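PDB 4EHT: 2-hydroxyisocaproyl-CoA dehydratase activator from Clostridium difficile, which couples ATP hydrolysis to the transfer of one electron from its [4Fe-4S] cluster to (R)-2-hydroxyisocaproyl-CoA dehydratase in leucine fermentation. Local coordinates for residues 85-90 / 241-246; 210-215 / 232-237. All coordinates share one frame; numbering follows the deposited sequence.

Interaction 1 of 2, residues 85-90 / 241-246; sequences RGVNFI and QLTGAL. With ADP (adenosine-5'-diphosphate), chain D.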
loop_
_atom_site.group_PDB
_atom_site.type_symbol
_atom_site.label_atom_id
_atom_site.label_comp_id
_atom_site.label_asym_id
_atom_site.label_seq_id
_atom_site.Cartn_x
_atom_site.Cartn_y
_atom_site.Cartn_z
ATOM N N ARG A 85 -4.191 -26.578 13.721
ATOM C CA ARG A 85 -5.011 -27.655 14.324
ATOM C C ARG A 85 -6.199 -27.977 13.406
ATOM O O ARG A 85 -6.472 -29.148 13.082
ATOM C CB ARG A 85 -5.486 -27.199 15.716
ATOM C CG ARG A 85 -6.327 -28.254 16.506
ATOM C CD ARG A 85 -5.517 -29.503 16.857
ATOM N NE ARG A 85 -6.378 -30.575 17.384
ATOM C CZ ARG A 85 -6.836 -30.600 18.629
ATOM N NH1 ARG A 85 -6.500 -29.615 19.453
ATOM N NH2 ARG A 85 -7.614 -31.608 19.061
ATOM N N GLY A 86 -6.898 -26.940 12.950
ATOM C CA GLY A 86 -8.059 -27.137 12.091
ATOM C C GLY A 86 -7.700 -27.788 10.753
ATOM O O GLY A 86 -8.397 -28.692 10.261
ATOM N N VAL A 87 -6.601 -27.340 10.157
ATOM C CA VAL A 87 -6.162 -27.900 8.876
ATOM C C VAL A 87 -5.736 -29.356 9.038
ATOM O O VAL A 87 -6.133 -30.217 8.246
ATOM C CB VAL A 87 -4.998 -27.081 8.248
ATOM C CG1 VAL A 87 -4.405 -27.825 7.046
ATOM C CG2 VAL A 87 -5.487 -25.701 7.844
ATOM N N ASN A 88 -4.932 -29.635 10.058
ATOM C CA ASN A 88 -4.438 -30.985 10.273
ATOM C C ASN A 88 -5.586 -31.949 10.559
ATOM O O ASN A 88 -5.471 -33.158 10.343
ATOM C CB ASN A 88 -3.440 -31.022 11.431
ATOM C CG ASN A 88 -2.084 -30.490 11.045
ATOM O OD1 ASN A 88 -1.571 -30.790 9.971
ATOM N ND2 ASN A 88 -1.491 -29.694 11.928
ATOM N N PHE A 89 -6.695 -31.407 11.044
ATOM C CA PHE A 89 -7.873 -32.224 11.317
ATOM C C PHE A 89 -8.517 -32.684 10.017
ATOM O O PHE A 89 -9.111 -33.765 9.942
ATOM C CB PHE A 89 -8.898 -31.433 12.120
ATOM C CG PHE A 89 -10.116 -32.239 12.497
ATOM C CD1 PHE A 89 -10.044 -33.185 13.507
ATOM C CD2 PHE A 89 -11.327 -32.040 11.854
ATOM C CE1 PHE A 89 -11.157 -33.921 13.872
ATOM C CE2 PHE A 89 -12.451 -32.775 12.217
ATOM C CZ PHE A 89 -12.362 -33.714 13.227
ATOM N N ILE A 90 -8.412 -31.842 8.998
ATOM C CA ILE A 90 -9.082 -32.075 7.727
ATOM C C ILE A 90 -8.160 -32.727 6.698
ATOM O O ILE A 90 -8.586 -33.594 5.942
ATOM C CB ILE A 90 -9.565 -30.752 7.105
ATOM C CG1 ILE A 90 -10.553 -30.046 8.032
ATOM C CG2 ILE A 90 -10.228 -31.012 5.757
ATOM C CD1 ILE A 90 -10.951 -28.663 7.524
ATOM N N GLN A 241 -12.250 -20.636 4.899
ATOM C CA GLN A 241 -12.307 -19.451 5.758
ATOM C C GLN A 241 -12.567 -19.819 7.233
ATOM O O GLN A 241 -12.410 -18.973 8.120
ATOM C CB GLN A 241 -13.370 -18.472 5.259
ATOM C CG GLN A 241 -13.229 -17.072 5.841
ATOM C CD GLN A 241 -14.234 -16.098 5.265
ATOM O OE1 GLN A 241 -15.111 -16.483 4.501
ATOM N NE2 GLN A 241 -14.113 -14.834 5.630
ATOM N N LEU A 242 -12.919 -21.080 7.486
ATOM C CA LEU A 242 -13.380 -21.516 8.826
ATOM C C LEU A 242 -12.397 -22.394 9.598
ATOM O O LEU A 242 -12.701 -22.846 10.715
ATOM C CB LEU A 242 -14.703 -22.296 8.684
ATOM C CG LEU A 242 -15.928 -21.477 8.272
ATOM C CD1 LEU A 242 -17.005 -22.388 7.713
ATOM C CD2 LEU A 242 -16.468 -20.656 9.444
ATOM N N THR A 243 -11.234 -22.654 9.020
ATOM C CA THR A 243 -10.258 -23.533 9.657
ATOM C C THR A 243 -9.752 -23.028 11.019
ATOM O O THR A 243 -9.458 -23.846 11.898
ATOM C CB THR A 243 -9.052 -23.826 8.735
ATOM O OG1 THR A 243 -8.495 -22.599 8.250
ATOM C CG2 THR A 243 -9.492 -24.701 7.531
ATOM N N GLY A 244 -9.634 -21.708 11.195
ATOM C CA GLY A 244 -9.261 -21.148 12.508
ATOM C C GLY A 244 -10.326 -21.406 13.582
ATOM O O GLY A 244 -10.017 -21.769 14.728
ATOM N N ALA A 245 -11.592 -21.222 13.222
ATOM C CA ALA A 245 -12.689 -21.478 14.152
ATOM C C ALA A 245 -12.759 -22.963 14.465
ATOM O O ALA A 245 -13.047 -23.362 15.603
ATOM C CB ALA A 245 -14.005 -20.987 13.577
ATOM N N LEU A 246 -12.467 -23.790 13.469
ATOM C CA LEU A 246 -12.513 -25.233 13.665
ATOM C C LEU A 246 -11.374 -25.652 14.585
ATOM O O LEU A 246 -11.583 -26.451 15.486
ATOM C CB LEU A 246 -12.419 -25.973 12.334
ATOM C CG LEU A 246 -12.305 -27.496 12.424
ATOM C CD1 LEU A 246 -13.442 -28.092 13.259
ATOM C CD2 LEU A 246 -12.280 -28.090 11.028
HETATM P PB ADP D . -9.571 -12.245 8.683
HETATM O O1B ADP D . -10.764 -11.482 9.166
HETATM O O2B ADP D . -8.265 -11.498 8.719
HETATM O O3B ADP D . -9.389 -13.618 9.282
HETATM P PA ADP D . -10.523 -13.816 6.426
HETATM O O1A ADP D . -11.882 -13.964 7.046
HETATM O O2A ADP D . -9.574 -14.977 6.453
HETATM O O3A ADP D . -9.852 -12.480 7.091
HETATM O "O5'" ADP D . -10.732 -13.373 4.914
HETATM C "C5'" ADP D . -11.360 -12.148 4.598
HETATM C "C4'" ADP D . -11.189 -11.931 3.100
HETATM O "O4'" ADP D . -11.762 -12.999 2.337
HETATM C "C3'" ADP D . -11.893 -10.650 2.674
HETATM O "O3'" ADP D . -10.937 -9.775 2.083
HETATM C "C2'" ADP D . -12.944 -11.128 1.689
HETATM O "O2'" ADP D . -13.236 -10.230 0.620
HETATM C "C1'" ADP D . -12.395 -12.447 1.182
HETATM N N9 ADP D . -13.532 -13.282 0.786
HETATM C C8 ADP D . -14.561 -13.561 1.611
HETATM N N7 ADP D . -15.465 -14.357 0.990
HETATM C C5 ADP D . -15.013 -14.591 -0.264
HETATM C C6 ADP D . -15.509 -15.349 -1.434
HETATM N N6 ADP D . -16.688 -16.017 -1.338
HETATM N N1 ADP D . -14.750 -15.360 -2.564
HETATM C C2 ADP D . -13.582 -14.674 -2.615
HETATM N N3 ADP D . -13.078 -13.949 -1.582
HETATM C C4 ADP D . -13.735 -13.871 -0.398
#
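Gly86 and Thr243 bring two helices close together, their CA atoms 4.9 Å apart. Helix 79-90 offers a patch without a side chain at Gly86, and the first turn of helix 243-260 fits against it. The Thr243 carbonyl faces that patch, and Gly86 CA lies 3.6 Å from Thr243 O in a C-H...O contact that is nearly straight, 169° at the hydrogen. This is a simple worked example of how a glycine lets helix backbones approach closely.

Beside this point the contacts are made by carbon atoms. Leu246, with CG anti to its backbone N (chi1 174°), brings its CD2 methyl against both Ile90 and Phe89. Ile90 CD1 meets Leu246 CD2 at 3.8 Å, the two chains crossing obliquely. Phe89 reaches the same methyl with one ring carbon, CD2, at 4.1 Å, and here the side chains run roughly at right angles. On the Thr243 side, Val87 CG2 faces the CB-CG2 bond of Thr243, 4.1 Å from both atoms. The threonine hydroxyl serves another purpose, hydrogen-bonding with His83 ND1 one turn earlier on helix 79-90, so the residue joins that helix by both a methyl and a polar group.

Just ahead of helix 243-260, the extended chain of Gln241 leads away from helix 79-90 to the nucleotide. Its NE2 donates a 2.8 Å, almost linear bond to ADP O1A, while Arg218 engages OE1; with both ends of the amide held, its rotation is probably fixed. The arrangement belongs to the nucleotide-binding core of the actin-like ATPase superfamily: a buried helix-helix contact behind the cleft, continuous with an ATP-binding glutamine at the alpha-phosphate.

Interaction 2 of 2, residues 210-215 / 232-237; sequences VVMVGG and TEIIVP. With ADP (adenosine-5'-diphosphate), chain D.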
loop_
_atom_site.group_PDB
_atom_site.type_symbol
_atom_site.label_atom_id
_atom_site.label_comp_id
_atom_site.label_asym_id
_atom_site.label_seq_id
_atom_site.Cartn_x
_atom_site.Cartn_y
_atom_site.Cartn_z
ATOM N N VAL A 210 0.766 -28.718 0.774
ATOM C CA VAL A 210 0.533 -27.290 0.861
ATOM C C VAL A 210 -0.961 -27.037 0.902
ATOM O O VAL A 210 -1.689 -27.526 0.053
ATOM C CB VAL A 210 1.119 -26.591 -0.364
ATOM C CG1 VAL A 210 0.881 -25.081 -0.286
ATOM C CG2 VAL A 210 2.607 -26.911 -0.475
ATOM N N VAL A 211 -1.414 -26.271 1.890
ATOM C CA VAL A 211 -2.822 -25.974 2.058
ATOM C C VAL A 211 -3.022 -24.452 2.126
ATOM O O VAL A 211 -2.275 -23.753 2.807
ATOM C CB VAL A 211 -3.356 -26.658 3.366
ATOM C CG1 VAL A 211 -4.829 -26.338 3.620
ATOM C CG2 VAL A 211 -3.131 -28.178 3.295
ATOM N N MET A 212 -4.033 -23.943 1.428
ATOM C CA MET A 212 -4.389 -22.531 1.535
ATOM C C MET A 212 -5.680 -22.389 2.326
ATOM O O MET A 212 -6.645 -23.132 2.108
ATOM C CB MET A 212 -4.543 -21.884 0.136
ATOM C CG MET A 212 -4.618 -20.342 0.148
ATOM S SD MET A 212 -4.644 -19.578 -1.518
ATOM C CE MET A 212 -3.547 -20.728 -2.331
ATOM N N VAL A 213 -5.688 -21.434 3.250
ATOM C CA VAL A 213 -6.865 -21.157 4.059
ATOM C C VAL A 213 -7.097 -19.663 4.068
ATOM O O VAL A 213 -6.337 -18.904 3.448
ATOM C CB VAL A 213 -6.697 -21.684 5.502
ATOM C CG1 VAL A 213 -6.470 -23.194 5.475
ATOM C CG2 VAL A 213 -5.552 -20.945 6.228
ATOM N N GLY A 214 -8.147 -19.225 4.753
ATOM C CA GLY A 214 -8.469 -17.809 4.743
ATOM C C GLY A 214 -9.572 -17.554 3.742
ATOM O O GLY A 214 -9.821 -18.380 2.862
ATOM N N GLY A 215 -10.258 -16.429 3.895
ATOM C CA GLY A 215 -11.380 -16.114 3.037
ATOM C C GLY A 215 -10.960 -15.915 1.592
ATOM O O GLY A 215 -11.769 -16.106 0.687
ATOM N N THR A 232 3.632 -25.957 -7.369
ATOM C CA THR A 232 3.243 -27.061 -6.505
ATOM C C THR A 232 1.735 -27.083 -6.405
ATOM O O THR A 232 1.090 -26.034 -6.327
ATOM C CB THR A 232 3.796 -26.862 -5.054
ATOM O OG1 THR A 232 5.191 -26.555 -5.103
ATOM C CG2 THR A 232 3.608 -28.103 -4.229
ATOM N N GLU A 233 1.178 -28.283 -6.376
ATOM C CA GLU A 233 -0.230 -28.483 -6.082
ATOM C C GLU A 233 -0.610 -27.894 -4.723
ATOM O O GLU A 233 0.121 -28.041 -3.749
ATOM C CB GLU A 233 -0.511 -29.982 -6.068
ATOM C CG GLU A 233 -1.777 -30.391 -5.357
ATOM C CD GLU A 233 -2.011 -31.895 -5.439
ATOM O OE1 GLU A 233 -1.862 -32.457 -6.546
ATOM O OE2 GLU A 233 -2.323 -32.516 -4.399
ATOM N N ILE A 234 -1.775 -27.264 -4.658
ATOM C CA ILE A 234 -2.264 -26.675 -3.414
ATOM C C ILE A 234 -3.626 -27.274 -3.090
ATOM O O ILE A 234 -4.508 -27.320 -3.936
ATOM C CB ILE A 234 -2.373 -25.137 -3.528
ATOM C CG1 ILE A 234 -0.971 -24.532 -3.726
ATOM C CG2 ILE A 234 -3.074 -24.532 -2.283
ATOM C CD1 ILE A 234 -0.974 -23.025 -4.014
ATOM N N ILE A 235 -3.786 -27.755 -1.868
ATOM C CA ILE A 235 -5.078 -28.284 -1.426
ATOM C C ILE A 235 -5.856 -27.192 -0.712
ATOM O O ILE A 235 -5.292 -26.423 0.076
ATOM C CB ILE A 235 -4.878 -29.496 -0.502
ATOM C CG1 ILE A 235 -4.091 -30.578 -1.246
ATOM C CG2 ILE A 235 -6.233 -30.049 -0.014
ATOM C CD1 ILE A 235 -3.498 -31.634 -0.338
ATOM N N VAL A 236 -7.141 -27.079 -1.015
ATOM C CA VAL A 236 -7.993 -26.133 -0.285
ATOM C C VAL A 236 -9.114 -26.920 0.349
ATOM O O VAL A 236 -9.790 -27.653 -0.349
ATOM C CB VAL A 236 -8.633 -25.101 -1.217
ATOM C CG1 VAL A 236 -9.290 -24.001 -0.405
ATOM C CG2 VAL A 236 -7.590 -24.519 -2.185
ATOM N N PRO A 237 -9.327 -26.767 1.668
ATOM C CA PRO A 237 -10.459 -27.516 2.225
ATOM C C PRO A 237 -11.774 -26.977 1.697
ATOM O O PRO A 237 -11.789 -25.931 1.044
ATOM C CB PRO A 237 -10.346 -27.265 3.738
ATOM C CG PRO A 237 -9.595 -26.006 3.879
ATOM C CD PRO A 237 -8.719 -25.841 2.652
HETATM P PB ADP D . -9.571 -12.245 8.683
HETATM O O1B ADP D . -10.764 -11.482 9.166
HETATM O O2B ADP D . -8.265 -11.498 8.719
HETATM O O3B ADP D . -9.389 -13.618 9.282
HETATM P PA ADP D . -10.523 -13.816 6.426
HETATM O O1A ADP D . -11.882 -13.964 7.046
HETATM O O2A ADP D . -9.574 -14.977 6.453
HETATM O O3A ADP D . -9.852 -12.480 7.091
HETATM O "O5'" ADP D . -10.732 -13.373 4.914
HETATM C "C5'" ADP D . -11.360 -12.148 4.598
HETATM C "C4'" ADP D . -11.189 -11.931 3.100
HETATM O "O4'" ADP D . -11.762 -12.999 2.337
HETATM C "C3'" ADP D . -11.893 -10.650 2.674
HETATM O "O3'" ADP D . -10.937 -9.775 2.083
HETATM C "C2'" ADP D . -12.944 -11.128 1.689
HETATM O "O2'" ADP D . -13.236 -10.230 0.620
HETATM C "C1'" ADP D . -12.395 -12.447 1.182
HETATM N N9 ADP D . -13.532 -13.282 0.786
HETATM C C8 ADP D . -14.561 -13.561 1.611
HETATM N N7 ADP D . -15.465 -14.357 0.990
HETATM C C5 ADP D . -15.013 -14.591 -0.264
HETATM C C6 ADP D . -15.509 -15.349 -1.434
HETATM N N6 ADP D . -16.688 -16.017 -1.338
HETATM N N1 ADP D . -14.750 -15.360 -2.564
HETATM C C2 ADP D . -13.582 -14.674 -2.615
HETATM N N3 ADP D . -13.078 -13.949 -1.582
HETATM C C4 ADP D . -13.735 -13.871 -0.398
HETATM O O HOH W 1 0.522 -29.798 -1.896
#
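Ile235 O is gripped by two neighbouring groups of the strand 210-213. Met212 N donates a hydrogen bond of 3.1 Å to Ile235 O, and Val211 CA adds a C-H...O contact of 3.2 Å to this oxygen. In turn, Ile235 N donates to Val210 O at 2.9 Å, almost straight at 171°. Together the two hydrogen bonds form a single parallel bridge, in which Ile235 faces Val211.

The pairing does not continue in the same form on either side of this bridge. Towards the start of the strand a water takes over, accepting from Val210 N and donating to Glu233 O. At the other end stands Pro237, whose nitrogen has no hydrogen to give; its CD lies 3.5 Å from Met212 O, a buried carbonyl for which the model contains no polar partner. A proline ending a parallel pairing is the principle illustrated here.

Side chains fill both faces. On one, Val210 CG1 touches Ile234 CG1 at 3.9 Å, and Met212, after a straight run to SD, bends at chi3 (-36°) to lay its CE methyl 3.8 Å from Ile234 CG2. On the other, Val211 CG1 rests against Pro237 CD at 4.0 Å.

Beyond the strand, Gly214 turns the chain with a positive phi, and Gly215 N donates a 3.0 Å hydrogen bond to ADP O2A.

In the fold, 232-237 runs along the edge of the sheet beyond 210-213, whose other side is hydrogen-bonded to strand 96-100. Helix 220-230 connects the two segments, a layout resembling a beta-alpha-beta unit although 232-237 forms only one bridge, and covers Val210, Met212 and Ile234 through Ile230 and Met226, while helix 79-90 packs on Val211, Val213 and Pro237.

How the interactions relate
The two contacts adjoin, their centres 12 Å apart, and along the chain interaction 2 is nested inside the loop that interaction 1 closes. Val87 CG2 meets Val213 CG1 at 3.6 Å, so helix 79-90 lies against strand 210-213 as well as against the start of helix 243-260. Thr243 OG1 packs on Val213 CB at 3.4 Å, completing a three-way junction of two helices and a strand. At the nucleotide they converge: Gln241 CG sits 3.5 Å from Gly215 CA, and the two residues hold different alpha-phosphate oxygens of one ADP. Lys14, Asp134, Gly102, Thr11 and Ala12 also hydrogen-bond to the ADP.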